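Local atomic coordinates of putative polysaccharide biosynthesis protein with aminopeptidase-like domain (Clostridium acetobutylicum, PDB entry 3K9T), a protein that binds one zinc ion per subunit and probably acts in the biosynthesis of modified polysaccharides, but is not expected to have peptidase activity. Residues 186-191 against 199-204; 195-200 against 250-255; 18-23 against 329-334; 37-42 against 166-171. All blocks are in the same frame, centred on the assembly; numbering follows the deposited sequence. Where two conformers were deposited one is given.

Helix 12-26 near the N terminus opens contact 3, which closes only at residues 329-334. All the other contacts nest inside that long loop. Contact 4 comes next. It closes a loop from helix 36-45 to strand 166-174 and lays the helix on the central mixed sheet. After it, in series, contact 1 opens at the end of strand 181-187. Contact 2 begins on the helix stretch where contact 1 ends, and the two share Ser199 and Gly200 of helix 194-211. Together they join two strand ends of the sheet to that helix beside the zinc ion. Contact 3 adds helix 12-26, which packs on the same helix through Ala202.

Contact 1 of 4, residues 186-191 against 199-204; sequences TYTCHP and SGVALI. With ZN (zinc ion), chain B.
Thr186 meets Gly200 and Val201 at the end of a strand. The Thr186 hydroxyl oxygen OG1 lies 3.5 Å from Gly200 CA, where the helix has no CB in the way. The methyl CG2 of Thr186 is 3.8 Å from Val201 CA. With OG1 trans to the backbone N (chi1 -164°), CG2 sits between the N and the carbonyl carbon, and both branches face the helix. OG1 makes no hydrogen bond to 199-204. It is hydrogen-bonded instead to Ala251 O and Asn197 ND2. Val201 turns CG2 to the strand and places it 3.7 Å from Tyr187 O. Thr188 brings CG2 to the same methyl, the two side chains crossing at about a right angle. One helical turn on, Ile204 CG1 rests 4.2 Å from Thr186 CB.

This is the first strand-to-helix step of the beta-alpha-beta unit 181-187, 194-211, 219-225, in an aminopeptidase-like domain. The chain leaving the strand carries a zinc ligand: His190 NE2 binds the zinc ion at 2.1 Å, with Asp196 and His325 completing the protein ligands. Tyr187 puts CE1 over one face of the His190 ring, 3.6 Å above its plane and toward the rim. Cys189 SG lies in that plane at the ring edge and takes a weak hydrogen bond from His190 ND1 (3.4 Å). These two neighbours probably help fix the rotation of the imidazole. Farther out, Tyr187 OH is hydrogen-bonded to Asp196 OD1 and Thr252 OG1. Arg31 binds the backbone oxygens of His190 and Pro191.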
loop_
_atom_site.group_PDB
_atom_site.type_symbol
_atom_site.label_atom_id
_atom_site.label_comp_id
_atom_site.label_asym_id
_atom_site.label_seq_id
_atom_site.Cartn_x
_atom_site.Cartn_y
_atom_site.Cartn_z
ATOM N N THR A 186 24.188 9.079 -22.940
ATOM C CA THR A 186 23.997 7.951 -23.833
ATOM C C THR A 186 25.378 7.367 -24.168
ATOM O O THR A 186 26.400 8.065 -24.028
ATOM C CB THR A 186 23.194 8.349 -25.079
ATOM O OG1 THR A 186 22.726 7.164 -25.733
ATOM C CG2 THR A 186 24.038 9.222 -26.049
ATOM N N TYR A 187 25.417 6.108 -24.624
ATOM C CA TYR A 187 26.696 5.442 -24.841
ATOM C C TYR A 187 27.076 5.237 -26.324
ATOM O O TYR A 187 26.260 4.872 -27.166
ATOM C CB TYR A 187 26.807 4.162 -23.975
ATOM C CG TYR A 187 25.693 3.174 -24.156
ATOM C CD1 TYR A 187 25.747 2.257 -25.171
ATOM C CD2 TYR A 187 24.581 3.157 -23.314
ATOM C CE1 TYR A 187 24.759 1.361 -25.374
ATOM C CE2 TYR A 187 23.576 2.228 -23.502
ATOM C CZ TYR A 187 23.662 1.339 -24.546
ATOM O OH TYR A 187 22.669 0.398 -24.808
ATOM N N THR A 188 28.355 5.473 -26.608
ATOM C CA THR A 188 28.857 5.584 -27.979
ATOM C C THR A 188 29.723 4.422 -28.482
ATOM O O THR A 188 30.287 4.494 -29.577
ATOM C CB THR A 188 29.670 6.838 -28.071
ATOM O OG1 THR A 188 30.594 6.842 -26.978
ATOM C CG2 THR A 188 28.738 8.060 -27.992
ATOM N N CYS A 189 29.762 3.341 -27.699
ATOM C CA CYS A 189 30.674 2.235 -27.925
ATOM C C CYS A 189 30.154 1.123 -28.855
ATOM O O CYS A 189 30.945 0.309 -29.338
ATOM C CB CYS A 189 31.033 1.631 -26.577
ATOM S SG CYS A 189 29.573 1.073 -25.647
ATOM N N HIS A 190 28.846 1.061 -29.099
ATOM C CA HIS A 190 28.318 0.033 -29.998
ATOM C C HIS A 190 28.506 0.402 -31.470
ATOM O O HIS A 190 28.219 1.540 -31.867
ATOM C CB HIS A 190 26.855 -0.204 -29.746
ATOM C CG HIS A 190 26.576 -0.947 -28.486
ATOM N ND1 HIS A 190 27.249 -0.695 -27.312
ATOM C CD2 HIS A 190 25.667 -1.912 -28.211
ATOM C CE1 HIS A 190 26.759 -1.473 -26.364
ATOM N NE2 HIS A 190 25.806 -2.221 -26.886
ATOM N N PRO A 191 28.971 -0.556 -32.276
ATOM C CA PRO A 191 29.205 -0.323 -33.716
ATOM C C PRO A 191 27.913 -0.311 -34.554
ATOM O O PRO A 191 26.995 0.450 -34.179
ATOM C CB PRO A 191 30.217 -1.419 -34.095
ATOM C CG PRO A 191 30.005 -2.492 -33.074
ATOM C CD PRO A 191 29.576 -1.819 -31.821
ATOM N N SER A 199 20.246 4.753 -31.556
ATOM C CA SER A 199 18.984 5.468 -31.288
ATOM C C SER A 199 19.160 6.510 -30.157
ATOM O O SER A 199 18.713 7.652 -30.267
ATOM C CB SER A 199 17.873 4.472 -30.971
ATOM O OG SER A 199 18.160 3.702 -29.807
ATOM N N GLY A 200 19.862 6.126 -29.095
ATOM C CA GLY A 200 20.080 7.042 -27.961
ATOM C C GLY A 200 20.967 8.205 -28.351
ATOM O O GLY A 200 20.743 9.362 -27.941
ATOM N N VAL A 201 21.986 7.876 -29.152
ATOM C CA VAL A 201 22.940 8.851 -29.629
ATOM C C VAL A 201 22.197 9.868 -30.479
ATOM O O VAL A 201 22.315 11.054 -30.221
ATOM C CB VAL A 201 24.113 8.219 -30.438
ATOM C CG1 VAL A 201 24.969 9.330 -31.080
ATOM C CG2 VAL A 201 24.940 7.373 -29.546
ATOM N N ALA A 202 21.406 9.411 -31.463
ATOM C CA ALA A 202 20.698 10.368 -32.338
ATOM C C ALA A 202 19.621 11.120 -31.577
ATOM O O ALA A 202 19.453 12.318 -31.817
ATOM C CB ALA A 202 20.141 9.724 -33.588
ATOM N N LEU A 203 18.934 10.462 -30.629
ATOM C CA LEU A 203 17.863 11.142 -29.871
ATOM C C LEU A 203 18.386 12.294 -29.017
ATOM O O LEU A 203 17.880 13.396 -29.071
ATOM C CB LEU A 203 17.061 10.155 -29.009
ATOM C CG LEU A 203 16.102 10.772 -27.978
ATOM C CD1 LEU A 203 14.986 11.344 -28.737
ATOM C CD2 LEU A 203 15.580 9.791 -26.918
ATOM N N ILE A 204 19.371 12.003 -28.189
ATOM C CA ILE A 204 19.955 12.967 -27.269
ATOM C C ILE A 204 20.525 14.136 -28.093
ATOM O O ILE A 204 20.404 15.286 -27.689
ATOM C CB ILE A 204 21.012 12.211 -26.383
ATOM C CG1 ILE A 204 20.290 11.306 -25.385
ATOM C CG2 ILE A 204 21.899 13.051 -25.636
ATOM C CD1 ILE A 204 19.327 11.991 -24.583
HETATM ZN ZN ZN B . 24.434 -3.443 -25.973
#

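Contact 2 of 4, residues 195-200 against 250-255; sequences NDNLSG and VATCVG. With ZN (zinc ion), chain B.
The peptide bond between Asp196 and Asn197 is cis, as at the metal-binding Asp-Asn step of M28 aminopeptidases, and the loop 252-255 packs against the turn at 195-198 that carries it. Asn195 and Gly255 make the main bond across. Gly255 N donates to Asn195 OD1 at 2.8 Å, nearly in line with the side-chain C=O (161° at the oxygen). ND2 of Asn195 lies 3.7 Å from Cys253 CB and is hydrogen-bonded to Asp256 OD1. Val254 N gives a second bond, to Ser199 OG at 3.0 Å. Ser199 OG donates a hydrogen bond to Asn195 O at 2.6 Å. That oxygen also takes a weak bond from Cys253 N and a CA-H contact from Cys253.

Asn197 OD1 accepts from Gly200 N at 3.0 Å, an Asx motif. The donor stands 44° out of the carbonyl plane. Thr252 crosses Asn197 at about a right angle, with Thr252 CA 3.3 Å from Asn197 OD1.

Asp196 OD2 binds the zinc ion at 1.9 Å. The backbone N of Asp196 is hydrogen-bonded to Asp329 OD2, and that of Asn195 to Asp329 OD1. These bonds probably steady the backbone around Asp196 and so help to hold its carboxylate toward the metal.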
loop_
_atom_site.group_PDB
_atom_site.type_symbol
_atom_site.label_atom_id
_atom_site.label_comp_id
_atom_site.label_asym_id
_atom_site.label_seq_id
_atom_site.Cartn_x
_atom_site.Cartn_y
_atom_site.Cartn_z
ATOM N N ASN A 195 19.042 0.117 -32.525
ATOM C CA ASN A 195 18.357 0.378 -31.268
ATOM C C ASN A 195 19.364 0.483 -30.115
ATOM O O ASN A 195 19.342 1.436 -29.304
ATOM C CB ASN A 195 17.268 -0.667 -30.977
ATOM C CG ASN A 195 16.014 -0.045 -30.270
ATOM O OD1 ASN A 195 15.712 1.129 -30.460
ATOM N ND2 ASN A 195 15.295 -0.844 -29.482
ATOM N N ASP A 196 20.300 -0.458 -30.088
ATOM C CA ASP A 196 21.381 -0.465 -29.102
ATOM C C ASP A 196 22.734 -0.272 -29.847
ATOM O O ASP A 196 23.286 -1.261 -30.313
ATOM C CB ASP A 196 21.324 -1.796 -28.341
ATOM C CG ASP A 196 22.445 -1.953 -27.350
ATOM O OD1 ASP A 196 22.933 -0.917 -26.870
ATOM O OD2 ASP A 196 22.861 -3.104 -27.058
ATOM N N ASN A 197 23.270 0.961 -29.997
ATOM C CA ASN A 197 22.688 2.207 -29.449
ATOM C C ASN A 197 22.879 3.479 -30.271
ATOM O O ASN A 197 23.237 4.535 -29.708
ATOM C CB ASN A 197 23.188 2.501 -28.015
ATOM C CG ASN A 197 22.490 3.712 -27.387
ATOM O OD1 ASN A 197 21.290 3.933 -27.585
ATOM N ND2 ASN A 197 23.251 4.517 -26.640
ATOM N N LEU A 198 22.602 3.412 -31.578
ATOM C CA LEU A 198 22.560 4.643 -32.376
ATOM C C LEU A 198 21.278 5.412 -32.053
ATOM O O LEU A 198 21.212 6.603 -32.262
ATOM C CB LEU A 198 22.652 4.394 -33.907
ATOM C CG LEU A 198 24.036 3.944 -34.330
ATOM C CD1 LEU A 198 24.102 3.710 -35.808
ATOM C CD2 LEU A 198 25.098 4.974 -33.857
ATOM N N SER A 199 20.246 4.753 -31.556
ATOM C CA SER A 199 18.984 5.468 -31.288
ATOM C C SER A 199 19.160 6.510 -30.157
ATOM O O SER A 199 18.713 7.652 -30.267
ATOM C CB SER A 199 17.873 4.472 -30.971
ATOM O OG SER A 199 18.160 3.702 -29.807
ATOM N N GLY A 200 19.862 6.126 -29.095
ATOM C CA GLY A 200 20.080 7.042 -27.961
ATOM C C GLY A 200 20.967 8.205 -28.351
ATOM O O GLY A 200 20.743 9.362 -27.941
ATOM N N VAL A 250 19.266 8.019 -18.704
ATOM C CA VAL A 250 20.138 7.373 -19.664
ATOM C C VAL A 250 19.240 6.949 -20.869
ATOM O O VAL A 250 18.254 6.214 -20.723
ATOM C CB VAL A 250 20.839 6.145 -19.071
ATOM C CG1 VAL A 250 21.602 5.405 -20.158
ATOM C CG2 VAL A 250 21.756 6.504 -17.865
ATOM N N ALA A 251 19.586 7.421 -22.062
ATOM C CA ALA A 251 18.798 7.148 -23.243
ATOM C C ALA A 251 19.450 6.031 -24.050
ATOM O O ALA A 251 20.594 6.133 -24.485
ATOM C CB ALA A 251 18.654 8.397 -24.104
ATOM N N THR A 252 18.696 4.962 -24.258
ATOM C CA THR A 252 19.127 3.883 -25.107
ATOM C C THR A 252 17.885 3.177 -25.612
ATOM O O THR A 252 16.810 3.349 -25.038
ATOM C CB THR A 252 20.031 2.910 -24.345
ATOM O OG1 THR A 252 20.358 1.843 -25.212
ATOM C CG2 THR A 252 19.361 2.357 -23.091
ATOM N N CYS A 253 18.029 2.425 -26.698
ATOM C CA CYS A 253 16.938 1.605 -27.235
ATOM C C CYS A 253 15.637 2.363 -27.411
ATOM O O CYS A 253 14.581 1.870 -27.019
ATOM C CB CYS A 253 16.699 0.399 -26.314
ATOM S SG CYS A 253 18.134 -0.707 -26.195
ATOM N N VAL A 254 15.727 3.548 -28.009
ATOM C CA VAL A 254 14.599 4.445 -28.074
ATOM C C VAL A 254 13.964 4.516 -29.467
ATOM O O VAL A 254 13.125 5.401 -29.711
ATOM C CB VAL A 254 14.994 5.887 -27.622
ATOM C CG1 VAL A 254 15.226 5.937 -26.118
ATOM C CG2 VAL A 254 16.194 6.387 -28.413
ATOM N N GLY A 255 14.295 3.564 -30.346
ATOM C CA GLY A 255 13.945 3.687 -31.763
ATOM C C GLY A 255 13.024 2.682 -32.437
ATOM O O GLY A 255 12.597 2.913 -33.585
HETATM ZN ZN ZN B . 24.434 -3.443 -25.973
#

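Contact 3 of 4, residues 18-23 against 329-334; sequences EIYNLI and DNLCYM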
loop_
_atom_site.group_PDB
_atom_site.type_symbol
_atom_site.label_atom_id
_atom_site.label_comp_id
_atom_site.label_asym_id
_atom_site.label_seq_id
_atom_site.Cartn_x
_atom_site.Cartn_y
_atom_site.Cartn_z
ATOM N N GLU A 18 14.524 13.106 -39.236
ATOM C CA GLU A 18 15.878 13.674 -39.147
ATOM C C GLU A 18 16.737 12.849 -38.190
ATOM O O GLU A 18 17.928 12.677 -38.393
ATOM C CB GLU A 18 15.815 15.142 -38.672
ATOM C CG GLU A 18 14.966 16.070 -39.564
ATOM C CD GLU A 18 14.965 17.549 -39.119
ATOM O OE1 GLU A 18 14.208 17.823 -38.175
ATOM O OE2 GLU A 18 15.709 18.415 -39.683
ATOM N N ILE A 19 16.104 12.344 -37.122
ATOM C CA ILE A 19 16.797 11.506 -36.143
ATOM C C ILE A 19 17.209 10.212 -36.854
ATOM O O ILE A 19 18.339 9.756 -36.696
ATOM C CB ILE A 19 15.959 11.205 -34.872
ATOM C CG1 ILE A 19 15.653 12.500 -34.085
ATOM C CG2 ILE A 19 16.696 10.237 -33.960
ATOM C CD1 ILE A 19 14.560 12.329 -32.986
ATOM N N TYR A 20 16.314 9.658 -37.683
ATOM C CA TYR A 20 16.624 8.441 -38.450
ATOM C C TYR A 20 17.843 8.625 -39.382
ATOM O O TYR A 20 18.747 7.767 -39.444
ATOM C CB TYR A 20 15.424 7.962 -39.290
ATOM C CG TYR A 20 15.860 6.824 -40.169
ATOM C CD1 TYR A 20 16.044 5.545 -39.639
ATOM C CD2 TYR A 20 16.203 7.033 -41.486
ATOM C CE1 TYR A 20 16.507 4.508 -40.414
ATOM C CE2 TYR A 20 16.655 5.994 -42.269
ATOM C CZ TYR A 20 16.813 4.726 -41.735
ATOM O OH TYR A 20 17.284 3.677 -42.530
ATOM N N ASN A 21 17.843 9.748 -40.108
ATOM C CA ASN A 21 18.904 10.076 -41.058
ATOM C C ASN A 21 20.288 10.171 -40.414
ATOM O O ASN A 21 21.279 9.779 -41.045
ATOM C CB ASN A 21 18.590 11.363 -41.781
ATOM C CG ASN A 21 17.407 11.241 -42.728
ATOM O OD1 ASN A 21 17.008 10.143 -43.116
ATOM N ND2 ASN A 21 16.835 12.398 -43.116
ATOM N N LEU A 22 20.341 10.688 -39.179
ATOM C CA LEU A 22 21.566 10.718 -38.386
ATOM C C LEU A 22 22.002 9.282 -38.037
ATOM O O LEU A 22 23.192 8.939 -38.114
ATOM C CB LEU A 22 21.365 11.550 -37.104
ATOM C CG LEU A 22 22.525 11.656 -36.083
ATOM C CD1 LEU A 22 23.856 11.930 -36.801
ATOM C CD2 LEU A 22 22.242 12.696 -34.924
ATOM N N ILE A 23 21.039 8.438 -37.661
ATOM C CA ILE A 23 21.320 7.040 -37.363
ATOM C C ILE A 23 21.901 6.411 -38.617
ATOM O O ILE A 23 22.945 5.751 -38.575
ATOM C CB ILE A 23 20.036 6.277 -36.908
ATOM C CG1 ILE A 23 19.604 6.752 -35.494
ATOM C CG2 ILE A 23 20.217 4.698 -37.054
ATOM C CD1 ILE A 23 18.193 6.348 -35.098
ATOM N N ASP A 329 19.374 -6.024 -35.357
ATOM C CA ASP A 329 19.212 -4.653 -34.898
ATOM C C ASP A 329 19.814 -3.690 -35.944
ATOM O O ASP A 329 20.835 -3.013 -35.705
ATOM C CB ASP A 329 19.903 -4.463 -33.544
ATOM C CG ASP A 329 19.614 -3.096 -32.917
ATOM O OD1 ASP A 329 18.784 -2.359 -33.488
ATOM O OD2 ASP A 329 20.206 -2.764 -31.861
ATOM N N ASN A 330 19.137 -3.624 -37.083
ATOM C CA ASN A 330 19.573 -2.867 -38.224
ATOM C C ASN A 330 18.658 -1.686 -38.545
ATOM O O ASN A 330 17.719 -1.408 -37.820
ATOM C CB ASN A 330 19.640 -3.826 -39.408
ATOM C CG ASN A 330 18.315 -4.454 -39.747
ATOM O OD1 ASN A 330 17.252 -3.864 -39.585
ATOM N ND2 ASN A 330 18.376 -5.670 -40.250
ATOM N N LEU A 331 18.905 -1.020 -39.670
ATOM C CA LEU A 331 18.163 0.190 -40.019
ATOM C C LEU A 331 16.641 -0.006 -40.117
ATOM O O LEU A 331 15.836 0.815 -39.622
ATOM C CB LEU A 331 18.767 0.796 -41.293
ATOM C CG LEU A 331 20.159 1.425 -41.085
ATOM C CD1 LEU A 331 20.801 1.771 -42.424
ATOM C CD2 LEU A 331 20.090 2.694 -40.130
ATOM N N CYS A 332 16.244 -1.116 -40.719
ATOM C CA CYS A 332 14.821 -1.437 -40.864
ATOM C C CYS A 332 14.150 -1.737 -39.534
ATOM O O CYS A 332 12.939 -1.761 -39.451
ATOM C CB CYS A 332 14.604 -2.570 -41.862
ATOM S SG CYS A 332 14.378 -1.913 -43.531
ATOM N N TYR A 333 14.944 -1.928 -38.485
ATOM C CA TYR A 333 14.395 -2.129 -37.139
ATOM C C TYR A 333 14.027 -0.791 -36.474
ATOM O O TYR A 333 13.173 -0.750 -35.585
ATOM C CB TYR A 333 15.359 -2.975 -36.271
ATOM C CG TYR A 333 14.864 -3.267 -34.883
ATOM C CD1 TYR A 333 13.656 -3.928 -34.665
ATOM C CD2 TYR A 333 15.589 -2.842 -33.763
ATOM C CE1 TYR A 333 13.185 -4.173 -33.342
ATOM C CE2 TYR A 333 15.139 -3.094 -32.467
ATOM C CZ TYR A 333 13.945 -3.767 -32.266
ATOM O OH TYR A 333 13.500 -4.000 -30.991
HETATM N N MSE A 334 14.682 0.282 -36.906
HETATM C CA MSE A 334 14.303 1.636 -36.534
HETATM C C MSE A 334 12.915 1.964 -37.161
HETATM O O MSE A 334 12.620 1.608 -38.290
HETATM C CB MSE A 334 15.337 2.635 -37.059
HETATM C CG MSE A 334 16.743 2.488 -36.498
HETATM SE SE MSE A 334 16.613 2.747 -34.574
HETATM C CE MSE A 334 16.236 0.955 -33.871
#
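Tyr20 swings its ring trans to the backbone N (chi1 173°), which carries the phenol out from helix 12-26 to Leu331 and Met334. Met334, a selenomethionine, bends at chi2 (-61°) and chi3 (88°), and this fold brings SE to 4.0 Å from Ile23 CD1. The Tyr20 ring presents its edge. Met334 CB lies in the ring plane, 4.0 Å from Tyr20 CD1. At the far end of the ring Tyr20 OH rests 3.5 Å from Leu331 CB, the two side chains crossing at about a right angle. Leu331 then slides past Ile23 in the opposite direction, and its CD2 reaches Ile23 CG2 at 3.7 Å.

The contact joins helix 12-26 to the 3-10 turn 331-333, which leads into helix 336-355. Met334 also touches Asn195 of helix 194-211, next to the zinc ligand Asp196. Tyr20 OH is hydrogen-bonded to Glu24 and to a bound methylpentanediol, probably from the crystallisation liquor. No hydrogen bond spans the two segments. Their cohesion therefore rests on apolar contact, and the tyrosine hydroxyl finds its protein partner, Glu24, in its own helix.

Contact 4 of 4, residues 37-42 against 166-171; sequences GVRKTM and SLTYGE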
loop_
_atom_site.group_PDB
_atom_site.type_symbol
_atom_site.label_atom_id
_atom_site.label_comp_id
_atom_site.label_asym_id
_atom_site.label_seq_id
_atom_site.Cartn_x
_atom_site.Cartn_y
_atom_site.Cartn_z
ATOM N N GLY A 37 36.596 5.337 -34.632
ATOM C CA GLY A 37 35.186 5.214 -34.959
ATOM C C GLY A 37 34.412 6.097 -34.030
ATOM O O GLY A 37 33.451 6.759 -34.441
ATOM N N VAL A 38 34.850 6.121 -32.774
ATOM C CA VAL A 38 34.226 7.009 -31.809
ATOM C C VAL A 38 34.487 8.434 -32.256
ATOM O O VAL A 38 33.569 9.278 -32.224
ATOM C CB VAL A 38 34.750 6.817 -30.382
ATOM C CG1 VAL A 38 33.972 7.745 -29.421
ATOM C CG2 VAL A 38 34.687 5.318 -29.937
ATOM N N ARG A 39 35.722 8.713 -32.705
ATOM C CA ARG A 39 36.051 10.071 -33.172
ATOM C C ARG A 39 35.245 10.485 -34.393
ATOM O O ARG A 39 34.757 11.619 -34.446
ATOM C CB ARG A 39 37.544 10.248 -33.391
ATOM C CG ARG A 39 38.302 10.171 -32.078
ATOM C CD ARG A 39 39.796 10.134 -32.247
ATOM N NE ARG A 39 40.445 9.847 -30.961
ATOM C CZ ARG A 39 41.146 8.749 -30.683
ATOM N NH1 ARG A 39 41.339 7.823 -31.593
ATOM N NH2 ARG A 39 41.680 8.580 -29.488
ATOM N N LYS A 40 35.035 9.559 -35.343
ATOM C CA LYS A 40 34.236 9.887 -36.535
ATOM C C LYS A 40 32.802 10.169 -36.116
ATOM O O LYS A 40 32.111 10.998 -36.706
ATOM C CB LYS A 40 34.355 8.781 -37.596
ATOM C CG LYS A 40 33.976 9.203 -38.999
ATOM N N THR A 41 32.365 9.501 -35.049
ATOM C CA THR A 41 31.012 9.646 -34.533
ATOM C C THR A 41 30.816 11.012 -33.863
ATOM O O THR A 41 29.780 11.637 -34.042
ATOM C CB THR A 41 30.659 8.461 -33.575
ATOM O OG1 THR A 41 30.699 7.261 -34.326
ATOM C CG2 THR A 41 29.265 8.591 -32.943
HETATM N N MSE A 42 31.819 11.453 -33.102
HETATM C CA MSE A 42 31.826 12.781 -32.508
HETATM C C MSE A 42 31.879 13.862 -33.599
HETATM O O MSE A 42 31.303 14.956 -33.429
HETATM C CB MSE A 42 33.020 12.947 -31.579
HETATM C CG MSE A 42 33.037 11.973 -30.408
HETATM SE SE MSE A 42 31.483 12.053 -29.199
HETATM C CE MSE A 42 31.903 10.469 -28.063
ATOM N N SER A 166 44.161 6.905 -26.223
ATOM C CA SER A 166 43.237 7.571 -25.341
ATOM C C SER A 166 41.785 7.241 -25.623
ATOM O O SER A 166 41.415 6.833 -26.739
ATOM C CB SER A 166 43.442 9.078 -25.418
ATOM O OG SER A 166 43.269 9.504 -26.742
ATOM N N LEU A 167 40.976 7.447 -24.577
ATOM C CA LEU A 167 39.549 7.182 -24.591
ATOM C C LEU A 167 38.799 8.492 -24.822
ATOM O O LEU A 167 38.969 9.453 -24.064
ATOM C CB LEU A 167 39.109 6.544 -23.256
ATOM C CG LEU A 167 37.617 6.235 -23.031
ATOM C CD1 LEU A 167 37.441 4.975 -22.192
ATOM C CD2 LEU A 167 36.919 7.388 -22.415
ATOM N N THR A 168 37.981 8.500 -25.873
ATOM C CA THR A 168 37.198 9.665 -26.264
ATOM C C THR A 168 35.850 9.714 -25.576
ATOM O O THR A 168 35.151 8.688 -25.523
ATOM C CB THR A 168 36.901 9.658 -27.784
ATOM O OG1 THR A 168 38.117 9.403 -28.505
ATOM C CG2 THR A 168 36.274 11.019 -28.216
ATOM N N TYR A 169 35.509 10.881 -25.027
ATOM C CA TYR A 169 34.111 11.156 -24.663
ATOM C C TYR A 169 33.751 12.586 -25.035
ATOM O O TYR A 169 34.615 13.465 -25.041
ATOM C CB TYR A 169 33.748 10.827 -23.204
ATOM C CG TYR A 169 34.301 11.737 -22.125
ATOM C CD1 TYR A 169 33.656 12.885 -21.770
ATOM C CD2 TYR A 169 35.418 11.401 -21.426
ATOM C CE1 TYR A 169 34.114 13.671 -20.779
ATOM C CE2 TYR A 169 35.893 12.196 -20.414
ATOM C CZ TYR A 169 35.243 13.323 -20.096
ATOM O OH TYR A 169 35.745 14.140 -19.101
ATOM N N GLY A 170 32.483 12.795 -25.379
ATOM C CA GLY A 170 31.973 14.116 -25.742
ATOM C C GLY A 170 30.964 14.665 -24.737
ATOM O O GLY A 170 30.229 13.919 -24.102
ATOM N N GLU A 171 30.881 15.981 -24.649
ATOM C CA GLU A 171 30.046 16.617 -23.646
ATOM C C GLU A 171 29.528 17.979 -24.128
ATOM O O GLU A 171 30.270 18.772 -24.726
ATOM C CB GLU A 171 30.896 16.778 -22.396
ATOM C CG GLU A 171 30.256 17.383 -21.202
ATOM C CD GLU A 171 31.201 17.350 -19.981
ATOM O OE1 GLU A 171 32.352 16.872 -20.100
ATOM O OE2 GLU A 171 30.780 17.752 -18.883
#
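Arg39 NH2 and Ser166 OG both reach Glu55 OE1, the first in a salt bridge, the second in a hydrogen bond. The other carboxylate oxygen, OE2, is hydrogen-bonded to Thr168 OG1. Glu55 belongs to strand 52-57, the edge strand that pairs with 166-174 in the mixed sheet of the aminopeptidase-like domain. Helix 36-45 lies over a face of that sheet. The axes of 37-42 and 166-171 come within 8.7 Å and run at 19°.

Arg39 stretches from CG to NE in an extended chain and crosses Thr168 obliquely. Arg39 NE passes 3.4 Å from Thr168 OG1, but the angle is too poor for a hydrogen bond. Arg39 NH2 lies 3.3 Å from Ser166 O. NH1 makes a salt bridge to Glu70 and a hydrogen bond to Asn36. The acids around the guanidinium probably offset its charge at the sheet edge.

Below this polar end the contact turns apolar. Thr168 has its hydroxyl trans to the carbonyl carbon and its methyl trans to the backbone N (OG1 chi1 -49°), which sends OG1 to Glu55 and CG2 to the helix. Val38 CG1 slides past it, 3.9 Å from Thr168 CB. Met42, a selenomethionine, meets Thr168 tip to tip, CG to CG2 at 4.0 Å. Its chain bends at chi2 and lies over Gly170, which has no side chain to block it. The terminal Met42 CE ends 3.6 Å from Gly170 N.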